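PDB 7CNE: sphingomyelinase C from Streptomyces griseocarneus, which belongs to the endonuclease/exonuclease/phosphatase family and has a DNase I-like fold, in which beta sheets are combined with flanking helices. Local coordinates for residues E162-R167 with S201-S206; R80-W85 with G90-T95; L13-F18 with R35-A40; A133-N138 with V144-T149. All blocks are in the same frame, centred on the assembly; numbering follows the deposited sequence.

Interaction 1. Residues E162-R167 with S201-S206; sequences EAAADR and SAEYAS
The guanidinium group of Arg167 receives the carboxylate of Glu203 at its edge, near its own plane, while one face lies against the preceding turn of its own helix. Ala164 CA stands 3.6 Å above the guanidinium plane, and Ala163 O also lies over this face, both offset toward the rim. The motif is a bidentate, side-on salt bridge between the N-terminal parts of helices 162-180 and 203-211 in the DNase I-like fold. Arg167 NE donates to Glu203 OE1 at 2.8 Å, with an N-H...O angle of 160°. Arg167 NH2 reaches the syn lone pair of Glu203 OE2 at 3.0 Å and adds a weak bond to OE1. The pairing is not flat, since the two planes are 40° apart and OE1 is met out of the carboxylate plane. A bend at chi3 of Arg167 brings NE and NH2 to face the acid, whereas Glu203 runs extended, with CG anti to the backbone N (chi1 -173°). Gln152 O and Thr154 OG1 hold Arg167 NH1, so all three nitrogens are engaged and rotation of the group is restricted. Behind the acid, Ser201 OG weakly caps Glu203 N, and Ser206 OG donates to Glu203 O at 3.0 Å. Ala164 CB touches Glu203 OE1 at 3.8 Å, and a water donates to Ala164 O at 2.8 Å.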
loop_
_atom_site.group_PDB
_atom_site.type_symbol
_atom_site.label_atom_id
_atom_site.label_comp_id
_atom_site.label_asym_id
_atom_site.label_seq_id
_atom_site.Cartn_x
_atom_site.Cartn_y
_atom_site.Cartn_z
ATOM N N GLU A 162 -13.772 -15.161 -6.879
ATOM C CA GLU A 162 -14.072 -14.675 -5.535
ATOM C C GLU A 162 -13.154 -13.523 -5.123
ATOM O O GLU A 162 -13.598 -12.585 -4.453
ATOM C CB GLU A 162 -13.975 -15.813 -4.521
ATOM C CG GLU A 162 -14.649 -15.464 -3.194
ATOM C CD GLU A 162 -14.579 -16.593 -2.183
ATOM O OE1 GLU A 162 -13.809 -17.548 -2.414
ATOM O OE2 GLU A 162 -15.292 -16.519 -1.158
ATOM N N ALA A 163 -11.874 -13.584 -5.499
ATOM C CA ALA A 163 -10.940 -12.516 -5.146
ATOM C C ALA A 163 -11.387 -11.176 -5.723
ATOM O O ALA A 163 -11.413 -10.162 -5.017
ATOM C CB ALA A 163 -9.528 -12.867 -5.624
ATOM N N ALA A 164 -11.729 -11.149 -7.014
ATOM C CA ALA A 164 -12.207 -9.915 -7.630
ATOM C C ALA A 164 -13.514 -9.450 -7.000
ATOM O O ALA A 164 -13.718 -8.248 -6.791
ATOM C CB ALA A 164 -12.388 -10.107 -9.137
ATOM N N ALA A 165 -14.414 -10.389 -6.694
ATOM C CA ALA A 165 -15.667 -10.014 -6.045
ATOM C C ALA A 165 -15.411 -9.356 -4.694
ATOM O O ALA A 165 -16.071 -8.374 -4.338
ATOM C CB ALA A 165 -16.563 -11.240 -5.878
ATOM N N ASP A 166 -14.466 -9.890 -3.921
ATOM C CA ASP A 166 -14.200 -9.305 -2.616
ATOM C C ASP A 166 -13.430 -7.993 -2.728
ATOM O O ASP A 166 -13.675 -7.079 -1.933
ATOM C CB ASP A 166 -13.473 -10.308 -1.723
ATOM C CG ASP A 166 -14.418 -11.353 -1.166
ATOM O OD1 ASP A 166 -15.643 -11.126 -1.239
ATOM O OD2 ASP A 166 -13.951 -12.388 -0.666
ATOM N N ARG A 167 -12.522 -7.858 -3.705
ATOM C CA ARG A 167 -11.924 -6.544 -3.943
ATOM C C ARG A 167 -13.002 -5.503 -4.207
ATOM O O ARG A 167 -12.934 -4.379 -3.694
ATOM C CB ARG A 167 -10.944 -6.585 -5.125
ATOM C CG ARG A 167 -9.585 -7.203 -4.816
ATOM C CD ARG A 167 -8.553 -6.901 -5.893
ATOM N NE ARG A 167 -8.787 -7.613 -7.150
ATOM C CZ ARG A 167 -8.361 -8.844 -7.416
ATOM N NH1 ARG A 167 -7.687 -9.545 -6.501
ATOM N NH2 ARG A 167 -8.612 -9.378 -8.608
ATOM N N SER A 201 -6.247 -4.378 -17.305
ATOM C CA SER A 201 -7.388 -5.284 -17.355
ATOM C C SER A 201 -8.701 -4.520 -17.236
ATOM O O SER A 201 -8.735 -3.341 -16.870
ATOM C CB SER A 201 -7.303 -6.322 -16.232
ATOM O OG SER A 201 -7.566 -5.693 -14.985
ATOM N N ALA A 202 -9.800 -5.233 -17.525
ATOM C CA ALA A 202 -11.135 -4.652 -17.399
ATOM C C ALA A 202 -11.480 -4.300 -15.953
ATOM O O ALA A 202 -12.303 -3.409 -15.715
ATOM C CB ALA A 202 -12.185 -5.616 -17.961
ATOM N N GLU A 203 -10.879 -4.989 -14.978
ATOM C CA GLU A 203 -11.155 -4.686 -13.575
ATOM C C GLU A 203 -10.685 -3.285 -13.176
ATOM O O GLU A 203 -11.209 -2.722 -12.210
ATOM C CB GLU A 203 -10.512 -5.753 -12.669
ATOM C CG GLU A 203 -10.877 -5.624 -11.186
ATOM C CD GLU A 203 -10.247 -6.701 -10.305
ATOM O OE1 GLU A 203 -10.627 -6.770 -9.122
ATOM O OE2 GLU A 203 -9.377 -7.468 -10.784
ATOM N N TYR A 204 -9.732 -2.698 -13.910
ATOM C CA TYR A 204 -9.327 -1.318 -13.635
ATOM C C TYR A 204 -10.527 -0.379 -13.627
ATOM O O TYR A 204 -10.708 0.409 -12.693
ATOM C CB TYR A 204 -8.298 -0.860 -14.672
ATOM C CG TYR A 204 -7.956 0.609 -14.610
ATOM C CD1 TYR A 204 -7.146 1.117 -13.597
ATOM C CD2 TYR A 204 -8.428 1.497 -15.575
ATOM C CE1 TYR A 204 -6.820 2.480 -13.545
ATOM C CE2 TYR A 204 -8.101 2.862 -15.533
ATOM C CZ TYR A 204 -7.304 3.342 -14.519
ATOM O OH TYR A 204 -6.975 4.688 -14.483
ATOM N N ALA A 205 -11.373 -0.463 -14.657
ATOM C CA ALA A 205 -12.528 0.427 -14.724
ATOM C C ALA A 205 -13.533 0.143 -13.610
ATOM O O ALA A 205 -14.166 1.069 -13.096
ATOM C CB ALA A 205 -13.202 0.327 -16.098
ATOM N N SER A 206 -13.718 -1.122 -13.225
ATOM C CA SER A 206 -14.661 -1.359 -12.131
ATOM C C SER A 206 -14.085 -0.907 -10.789
ATOM O O SER A 206 -14.838 -0.471 -9.909
ATOM C CB SER A 206 -15.093 -2.826 -12.087
ATOM O OG SER A 206 -13.993 -3.696 -11.894
HETATM O O HOH W 1 -12.934 -6.184 -8.472
#

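Interaction 2. Residues R80-W85 with G90-T95; sequences RSRDGW and GKYSAT
Tyr92 reaches across to Ser81 and Arg82 through one side of its ring and its hydroxyl. Its CB is directed toward segment 80-85, and with CG anti to the backbone N (chi1 172°) the ring extends in that direction. Farther out, CD2 lies over one face of the Arg82 guanidinium, 3.5 Å from Arg82 NH2. The guanidinium and ring planes are 69° apart, so the two groups do not stack in parallel. The next atom, Tyr92 CE2, meets Arg82 NE at 3.7 Å and the aliphatic Arg82 CG at 3.9 Å, as the extended arginine chain passes along this side of the ring. Arg82 is the middle residue of an ST turn, in which Asp83 N donates to Ser81 OG at 3.2 Å, and also the first residue of a type II beta turn that ends at Trp85. These turns shape the surface loop that leads into strand 87-90, while Tyr92 belongs to the loop leaving that strand. Beyond CE2, Tyr92 CZ is 4.1 Å from both Arg82 CG and Ser81 CA. At the tip, Tyr92 OH lies 3.2 Å from Ser81 CA and 3.5 Å from Ser81 C, against backbone whose carbonyl oxygen accepts from Gln115 NE2.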
loop_
_atom_site.group_PDB
_atom_site.type_symbol
_atom_site.label_atom_id
_atom_site.label_comp_id
_atom_site.label_asym_id
_atom_site.label_seq_id
_atom_site.Cartn_x
_atom_site.Cartn_y
_atom_site.Cartn_z
ATOM N N ARG A 80 -2.565 -4.708 13.949
ATOM C CA ARG A 80 -1.783 -5.241 15.067
ATOM C C ARG A 80 -2.595 -5.257 16.357
ATOM O O ARG A 80 -2.653 -6.277 17.055
ATOM C CB ARG A 80 -0.508 -4.422 15.268
ATOM C CG ARG A 80 0.744 -5.075 14.752
ATOM C CD ARG A 80 1.967 -4.397 15.325
ATOM N NE ARG A 80 3.016 -4.290 14.321
ATOM C CZ ARG A 80 4.214 -3.759 14.541
ATOM N NH1 ARG A 80 4.531 -3.284 15.743
ATOM N NH2 ARG A 80 5.100 -3.711 13.558
ATOM N N SER A 81 -3.208 -4.129 16.702
ATOM C CA SER A 81 -4.025 -4.031 17.905
ATOM C C SER A 81 -4.888 -2.781 17.796
ATOM O O SER A 81 -4.824 -2.046 16.806
ATOM C CB SER A 81 -3.155 -3.997 19.162
ATOM O OG SER A 81 -2.493 -2.753 19.272
ATOM N N ARG A 82 -5.691 -2.531 18.839
ATOM C CA ARG A 82 -6.469 -1.301 18.926
ATOM C C ARG A 82 -5.655 -0.109 19.422
ATOM O O ARG A 82 -6.133 1.023 19.324
ATOM C CB ARG A 82 -7.682 -1.504 19.839
ATOM C CG ARG A 82 -8.700 -2.485 19.287
ATOM C CD ARG A 82 -9.904 -2.608 20.206
ATOM N NE ARG A 82 -10.754 -3.730 19.814
ATOM C CZ ARG A 82 -11.847 -3.608 19.067
ATOM N NH1 ARG A 82 -12.222 -2.409 18.631
ATOM N NH2 ARG A 82 -12.565 -4.683 18.755
ATOM N N ASP A 83 -4.452 -0.332 19.943
ATOM C CA ASP A 83 -3.652 0.746 20.515
ATOM C C ASP A 83 -3.135 1.702 19.446
ATOM O O ASP A 83 -2.748 1.289 18.350
ATOM C CB ASP A 83 -2.454 0.176 21.275
ATOM C CG ASP A 83 -2.861 -0.671 22.454
ATOM O OD1 ASP A 83 -3.882 -0.342 23.095
ATOM O OD2 ASP A 83 -2.150 -1.660 22.737
ATOM N N GLY A 84 -3.085 2.985 19.789
ATOM C CA GLY A 84 -2.440 3.952 18.919
ATOM C C GLY A 84 -3.290 4.465 17.781
ATOM O O GLY A 84 -2.776 5.214 16.939
ATOM N N TRP A 85 -4.560 4.070 17.722
ATOM C CA TRP A 85 -5.537 4.566 16.762
ATOM C C TRP A 85 -6.584 5.403 17.480
ATOM O O TRP A 85 -6.900 5.158 18.653
ATOM C CB TRP A 85 -6.257 3.413 16.041
ATOM C CG TRP A 85 -5.357 2.489 15.280
ATOM C CD1 TRP A 85 -4.896 1.266 15.688
ATOM C CD2 TRP A 85 -4.823 2.705 13.968
ATOM N NE1 TRP A 85 -4.103 0.715 14.714
ATOM C CE2 TRP A 85 -4.035 1.577 13.648
ATOM C CE3 TRP A 85 -4.924 3.747 13.037
ATOM C CZ2 TRP A 85 -3.356 1.456 12.429
ATOM C CZ3 TRP A 85 -4.240 3.624 11.813
ATOM C CH2 TRP A 85 -3.476 2.482 11.530
ATOM N N GLY A 90 -14.728 -2.068 11.371
ATOM C CA GLY A 90 -14.679 -3.254 10.524
ATOM C C GLY A 90 -14.546 -4.541 11.327
ATOM O O GLY A 90 -14.673 -4.558 12.559
ATOM N N LYS A 91 -14.281 -5.643 10.612
ATOM C CA LYS A 91 -14.275 -6.979 11.226
ATOM C C LYS A 91 -12.934 -7.308 11.888
ATOM O O LYS A 91 -12.308 -8.338 11.620
ATOM C CB LYS A 91 -14.637 -8.046 10.198
ATOM C CG LYS A 91 -16.135 -8.249 10.018
ATOM C CD LYS A 91 -16.447 -9.259 8.919
ATOM C CE LYS A 91 -17.930 -9.246 8.588
ATOM N NZ LYS A 91 -18.253 -10.063 7.383
ATOM N N TYR A 92 -12.520 -6.422 12.796
ATOM C CA TYR A 92 -11.264 -6.601 13.517
ATOM C C TYR A 92 -11.319 -7.865 14.372
ATOM O O TYR A 92 -12.322 -8.140 15.026
ATOM C CB TYR A 92 -10.990 -5.370 14.391
ATOM C CG TYR A 92 -9.809 -5.511 15.335
ATOM C CD1 TYR A 92 -8.501 -5.295 14.892
ATOM C CD2 TYR A 92 -10.000 -5.836 16.672
ATOM C CE1 TYR A 92 -7.414 -5.421 15.764
ATOM C CE2 TYR A 92 -8.928 -5.966 17.544
ATOM C CZ TYR A 92 -7.642 -5.754 17.086
ATOM O OH TYR A 92 -6.584 -5.888 17.954
ATOM N N SER A 93 -10.234 -8.637 14.359
ATOM C CA SER A 93 -10.085 -9.815 15.206
ATOM C C SER A 93 -8.958 -9.595 16.205
ATOM O O SER A 93 -7.849 -9.216 15.815
ATOM C CB SER A 93 -9.797 -11.056 14.367
ATOM O OG SER A 93 -9.219 -12.071 15.164
ATOM N N ALA A 94 -9.237 -9.847 17.490
ATOM C CA ALA A 94 -8.216 -9.690 18.521
ATOM C C ALA A 94 -7.323 -10.916 18.651
ATOM O O ALA A 94 -6.246 -10.828 19.245
ATOM C CB ALA A 94 -8.864 -9.386 19.876
ATOM N N THR A 95 -7.736 -12.056 18.105
ATOM C CA THR A 95 -6.971 -13.278 18.269
ATOM C C THR A 95 -6.073 -13.586 17.084
ATOM O O THR A 95 -5.079 -14.299 17.251
ATOM C CB THR A 95 -7.916 -14.467 18.508
ATOM O OG1 THR A 95 -8.730 -14.654 17.348
ATOM C CG2 THR A 95 -8.825 -14.198 19.700
#

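Interaction 3. Residues L13-F18 with R35-A40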
loop_
_atom_site.group_PDB
_atom_site.type_symbol
_atom_site.label_atom_id
_atom_site.label_comp_id
_atom_site.label_asym_id
_atom_site.label_seq_id
_atom_site.Cartn_x
_atom_site.Cartn_y
_atom_site.Cartn_z
ATOM N N LEU A 13 3.974 8.433 -2.090
ATOM C CA LEU A 13 4.564 7.144 -2.446
ATOM C C LEU A 13 3.695 6.009 -1.922
ATOM O O LEU A 13 3.269 6.027 -0.765
ATOM C CB LEU A 13 5.979 7.014 -1.872
ATOM C CG LEU A 13 6.608 5.620 -1.804
ATOM C CD1 LEU A 13 6.989 5.105 -3.207
ATOM C CD2 LEU A 13 7.834 5.627 -0.886
ATOM N N THR A 14 3.437 5.014 -2.766
ATOM C CA THR A 14 2.894 3.753 -2.287
ATOM C C THR A 14 3.886 2.660 -2.650
ATOM O O THR A 14 4.408 2.641 -3.770
ATOM C CB THR A 14 1.478 3.465 -2.841
ATOM O OG1 THR A 14 1.012 2.216 -2.332
ATOM C CG2 THR A 14 1.419 3.442 -4.371
ATOM N N TYR A 15 4.169 1.768 -1.696
ATOM C CA TYR A 15 5.213 0.761 -1.879
ATOM C C TYR A 15 4.893 -0.494 -1.084
ATOM O O TYR A 15 4.758 -0.446 0.144
ATOM C CB TYR A 15 6.576 1.308 -1.454
ATOM C CG TYR A 15 7.735 0.392 -1.787
ATOM C CD1 TYR A 15 7.881 -0.153 -3.064
ATOM C CD2 TYR A 15 8.689 0.072 -0.822
ATOM C CE1 TYR A 15 8.970 -0.980 -3.376
ATOM C CE2 TYR A 15 9.763 -0.743 -1.117
ATOM C CZ TYR A 15 9.905 -1.271 -2.386
ATOM O OH TYR A 15 10.996 -2.081 -2.649
ATOM N N ASN A 16 4.803 -1.622 -1.780
ATOM C CA ASN A 16 4.637 -2.921 -1.138
ATOM C C ASN A 16 6.027 -3.441 -0.782
ATOM O O ASN A 16 6.816 -3.759 -1.674
ATOM C CB ASN A 16 3.895 -3.880 -2.067
ATOM C CG ASN A 16 3.627 -5.242 -1.429
ATOM O OD1 ASN A 16 4.476 -5.787 -0.721
ATOM N ND2 ASN A 16 2.445 -5.806 -1.697
ATOM N N THR A 17 6.311 -3.555 0.519
ATOM C CA THR A 17 7.659 -3.820 1.017
ATOM C C THR A 17 8.033 -5.295 1.081
ATOM O O THR A 17 9.211 -5.595 1.282
ATOM C CB THR A 17 7.843 -3.243 2.421
ATOM O OG1 THR A 17 6.977 -3.937 3.331
ATOM C CG2 THR A 17 7.545 -1.744 2.443
ATOM N N PHE A 18 7.074 -6.215 0.968
ATOM C CA PHE A 18 7.353 -7.652 1.055
ATOM C C PHE A 18 8.191 -7.990 2.296
ATOM O O PHE A 18 9.227 -8.661 2.225
ATOM C CB PHE A 18 8.034 -8.147 -0.225
ATOM C CG PHE A 18 8.179 -9.642 -0.299
ATOM C CD1 PHE A 18 7.080 -10.466 -0.111
ATOM C CD2 PHE A 18 9.415 -10.222 -0.555
ATOM C CE1 PHE A 18 7.207 -11.846 -0.182
ATOM C CE2 PHE A 18 9.548 -11.606 -0.632
ATOM C CZ PHE A 18 8.446 -12.415 -0.439
ATOM N N ARG A 35 16.058 -1.798 6.014
ATOM C CA ARG A 35 17.030 -0.717 6.147
ATOM C C ARG A 35 17.287 -0.058 4.797
ATOM O O ARG A 35 17.292 1.172 4.687
ATOM C CB ARG A 35 18.328 -1.261 6.756
ATOM C CG ARG A 35 19.394 -0.201 7.066
ATOM C CD ARG A 35 20.575 -0.800 7.851
ATOM N NE ARG A 35 20.281 -1.036 9.268
ATOM C CZ ARG A 35 20.555 -0.184 10.261
ATOM N NH1 ARG A 35 21.129 0.988 10.006
ATOM N NH2 ARG A 35 20.254 -0.504 11.518
ATOM N N GLU A 36 17.445 -0.863 3.749
ATOM C CA GLU A 36 17.724 -0.319 2.423
ATOM C C GLU A 36 16.535 0.440 1.829
ATOM O O GLU A 36 16.733 1.401 1.070
ATOM C CB GLU A 36 18.161 -1.455 1.507
ATOM C CG GLU A 36 19.550 -1.951 1.867
ATOM C CD GLU A 36 20.552 -0.810 1.924
ATOM O OE1 GLU A 36 20.974 -0.408 3.038
ATOM O OE2 GLU A 36 20.886 -0.294 0.845
ATOM N N ILE A 37 15.304 0.037 2.151
ATOM C CA ILE A 37 14.134 0.758 1.646
ATOM C C ILE A 37 14.111 2.187 2.179
ATOM O O ILE A 37 13.834 3.135 1.435
ATOM C CB ILE A 37 12.835 0.002 1.994
ATOM C CG1 ILE A 37 12.699 -1.258 1.149
ATOM C CG2 ILE A 37 11.617 0.881 1.735
ATOM C CD1 ILE A 37 11.604 -2.234 1.692
ATOM N N ALA A 38 14.393 2.372 3.474
ATOM C CA ALA A 38 14.432 3.730 4.009
ATOM C C ALA A 38 15.509 4.590 3.352
ATOM O O ALA A 38 15.391 5.819 3.367
ATOM C CB ALA A 38 14.645 3.712 5.523
ATOM N N ALA A 39 16.550 3.990 2.773
ATOM C CA ALA A 39 17.602 4.778 2.142
ATOM C C ALA A 39 17.434 4.917 0.634
ATOM O O ALA A 39 18.181 5.686 0.012
ATOM C CB ALA A 39 18.983 4.180 2.454
ATOM N N ALA A 40 16.466 4.224 0.035
ATOM C CA ALA A 40 16.332 4.244 -1.415
ATOM C C ALA A 40 15.914 5.632 -1.908
ATOM O O ALA A 40 15.306 6.428 -1.185
ATOM C CB ALA A 40 15.322 3.200 -1.877
#
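Ile37 packs its branched side chain against Tyr15 and Thr17, joining the first strand of a beta-alpha-beta unit, 12-19, to its helix, 30-39; strand 48-54 completes the unit. Ile37 has the most surface buried in this contact, and all three of its carbons beyond CB take part. Ile37 CG1 lies at the edge of the Tyr15 ring, in its plane, 3.7 Å from Tyr15 CE2. Ile37 CD1 approaches the same Tyr15 CE2 equally closely, at 3.7 Å. The other branch, Ile37 CG2, borders Tyr15 CE2 at 3.8 Å and CD2 at 4.0 Å, so both branches gather round the CE2 corner of the ring, CG1 in its plane and CG2 displaced from it. The isoleucine torsion accounts for this fork: CG1 is anti to the carbonyl carbon and CG2 to the backbone N (chi1 -72°). Tyr15, with chi1 of -172°, points its ring toward the helix and also meets the ring of Phe42. No hydrogen bond spans the two segments, and the contact is buried, apolar packing. Thr17 turns its hydroxyl to another partner, Gln52 O on the neighbouring strand, and offers carbon to the helix. Its side chain crosses that of Ile37 at about a right angle, with Thr17 CB 4.0 Å from Ile37 CD1.

Interaction 4. Residues A133-N138 with V144-T149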
loop_
_atom_site.group_PDB
_atom_site.type_symbol
_atom_site.label_atom_id
_atom_site.label_comp_id
_atom_site.label_asym_id
_atom_site.label_seq_id
_atom_site.Cartn_x
_atom_site.Cartn_y
_atom_site.Cartn_z
ATOM N N ALA A 133 -6.101 2.094 6.571
ATOM C CA ALA A 133 -5.877 3.187 7.499
ATOM C C ALA A 133 -6.461 4.455 6.901
ATOM O O ALA A 133 -6.332 4.696 5.700
ATOM C CB ALA A 133 -4.384 3.385 7.773
ATOM N N TYR A 134 -7.093 5.267 7.743
ATOM C CA TYR A 134 -7.634 6.562 7.344
ATOM C C TYR A 134 -6.912 7.636 8.134
ATOM O O TYR A 134 -6.955 7.622 9.366
ATOM C CB TYR A 134 -9.134 6.640 7.617
ATOM C CG TYR A 134 -9.744 8.010 7.434
ATOM C CD1 TYR A 134 -9.870 8.569 6.165
ATOM C CD2 TYR A 134 -10.241 8.727 8.521
ATOM C CE1 TYR A 134 -10.449 9.803 5.978
ATOM C CE2 TYR A 134 -10.815 9.984 8.344
ATOM C CZ TYR A 134 -10.915 10.509 7.070
ATOM O OH TYR A 134 -11.498 11.740 6.870
ATOM N N VAL A 135 -6.257 8.567 7.441
ATOM C CA VAL A 135 -5.563 9.656 8.114
ATOM C C VAL A 135 -6.051 10.986 7.564
ATOM O O VAL A 135 -6.308 11.122 6.363
ATOM C CB VAL A 135 -4.025 9.554 8.001
ATOM C CG1 VAL A 135 -3.565 8.239 8.551
ATOM C CG2 VAL A 135 -3.549 9.745 6.572
ATOM N N VAL A 136 -6.204 11.953 8.463
ATOM C CA VAL A 136 -6.459 13.344 8.117
ATOM C C VAL A 136 -5.183 14.102 8.430
ATOM O O VAL A 136 -4.731 14.105 9.579
ATOM C CB VAL A 136 -7.641 13.934 8.900
ATOM C CG1 VAL A 136 -7.836 15.406 8.512
ATOM C CG2 VAL A 136 -8.908 13.135 8.644
ATOM N N LEU A 137 -4.591 14.718 7.412
ATOM C CA LEU A 137 -3.375 15.500 7.577
ATOM C C LEU A 137 -3.685 16.989 7.545
ATOM O O LEU A 137 -4.583 17.436 6.830
ATOM C CB LEU A 137 -2.368 15.174 6.477
ATOM C CG LEU A 137 -2.161 13.675 6.220
ATOM C CD1 LEU A 137 -1.298 13.483 4.992
ATOM C CD2 LEU A 137 -1.546 12.977 7.444
ATOM N N ASN A 138 -2.906 17.755 8.311
ATOM C CA ASN A 138 -2.947 19.213 8.272
ATOM C C ASN A 138 -1.780 19.710 7.421
ATOM O O ASN A 138 -0.614 19.538 7.795
ATOM C CB ASN A 138 -2.888 19.801 9.678
ATOM C CG ASN A 138 -3.328 21.237 9.699
ATOM O OD1 ASN A 138 -2.534 22.153 9.441
ATOM N ND2 ASN A 138 -4.609 21.446 9.952
ATOM N N VAL A 144 -6.031 17.241 4.340
ATOM C CA VAL A 144 -5.912 16.277 3.252
ATOM C C VAL A 144 -6.195 14.899 3.838
ATOM O O VAL A 144 -5.650 14.548 4.892
ATOM C CB VAL A 144 -4.513 16.324 2.606
ATOM C CG1 VAL A 144 -4.332 15.181 1.625
ATOM C CG2 VAL A 144 -4.294 17.679 1.921
ATOM N N HIS A 145 -7.046 14.128 3.170
ATOM C CA HIS A 145 -7.470 12.822 3.656
ATOM C C HIS A 145 -6.803 11.740 2.824
ATOM O O HIS A 145 -6.802 11.812 1.588
ATOM C CB HIS A 145 -8.998 12.680 3.598
ATOM C CG HIS A 145 -9.728 13.799 4.269
ATOM N ND1 HIS A 145 -10.429 13.631 5.445
ATOM C CD2 HIS A 145 -9.839 15.110 3.945
ATOM C CE1 HIS A 145 -10.948 14.788 5.813
ATOM N NE2 HIS A 145 -10.602 15.702 4.922
ATOM N N VAL A 146 -6.238 10.738 3.495
ATOM C CA VAL A 146 -5.569 9.633 2.820
ATOM C C VAL A 146 -6.111 8.332 3.379
ATOM O O VAL A 146 -6.177 8.165 4.600
ATOM C CB VAL A 146 -4.038 9.692 2.989
ATOM C CG1 VAL A 146 -3.381 8.503 2.288
ATOM C CG2 VAL A 146 -3.491 10.989 2.435
ATOM N N VAL A 147 -6.501 7.418 2.492
ATOM C CA VAL A 147 -6.755 6.024 2.846
ATOM C C VAL A 147 -5.608 5.202 2.278
ATOM O O VAL A 147 -5.333 5.259 1.074
ATOM C CB VAL A 147 -8.103 5.518 2.308
ATOM C CG1 VAL A 147 -8.289 4.012 2.639
ATOM C CG2 VAL A 147 -9.263 6.358 2.856
ATOM N N GLY A 148 -4.934 4.447 3.132
ATOM C CA GLY A 148 -3.859 3.559 2.711
ATOM C C GLY A 148 -4.328 2.129 2.896
ATOM O O GLY A 148 -4.937 1.803 3.915
ATOM N N THR A 149 -4.057 1.275 1.914
ATOM C CA THR A 149 -4.596 -0.074 2.012
ATOM C C THR A 149 -3.782 -1.046 1.170
ATOM O O THR A 149 -2.854 -0.674 0.440
ATOM C CB THR A 149 -6.079 -0.116 1.600
ATOM O OG1 THR A 149 -6.665 -1.352 2.032
ATOM C CG2 THR A 149 -6.232 0.001 0.085
#
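A beta hairpin pairs Ala133 to Leu137 with Val144 to Gly148, its strands antiparallel with a 155° angle between their local directions. Three hydrogen-bonded pairs fix the register: Ala133 with Gly148, Val135 with Val146, and Leu137 with Val144. Each makes both reciprocal N-H...O bonds, including Ala133 N to Gly148 O at 2.9 Å and the nearly straight bond from Leu137 N to Val144 O at 2.7 Å. At the intervening non-hydrogen-bonded pairs, CA-H...O contacts fill in, such as Val147 CA to Ala133 O at 3.2 Å. On the face bearing Val135 and Val146, those two side chains run side by side, with Val135 CG2 3.6 Å from Val146 CB, and Leu137 CD1 approaches Val146 CG2 at 4.2 Å. This hairpin forms the middle of a six-stranded sheet. The same face packs on Val104 and Ser106 of the other large sheet, which makes it an inner face of the DNase I-like sandwich. The opposite face carries a diagonal polar link: Tyr134 OH and His145 ND1 share a hydrogen bond of 2.6 Å. The two rings meet rim to rim with planes 28° apart, both side chains pointing the same way. Glu187 OE2 bonds His145 NE2, so both ring nitrogens are satisfied and the imidazole's rotation is fixed. Phe177 of helix 162-180 meets the Tyr134 ring edge-to-face. Val136 CG1 lies over one face of the imidazole, while Val136 CG2 is 3.6 Å from His145 ND1.

In the fold
From the N terminus the contacts follow in series, and none nests within or crosses another. Interaction 3 comes first, closing a 16-residue connection between a strand of the seven-stranded sheet and its following helix. Interaction 2 spans four residues, bringing together the loops on either side of strand 87-90, an edge strand of the six-stranded sheet. Interaction 4 closes a tight hairpin within that same sheet and touches interaction 2 where Trp85 CH2 packs on Ala133 CB at 4.0 Å. Strand 142-150 then leads to helix 162-180, which interaction 1 joins to helix 203-211 across 33 residues. Interactions 1 and 3 lie on opposite sides of the chain's centre, their own centres 26 Å apart.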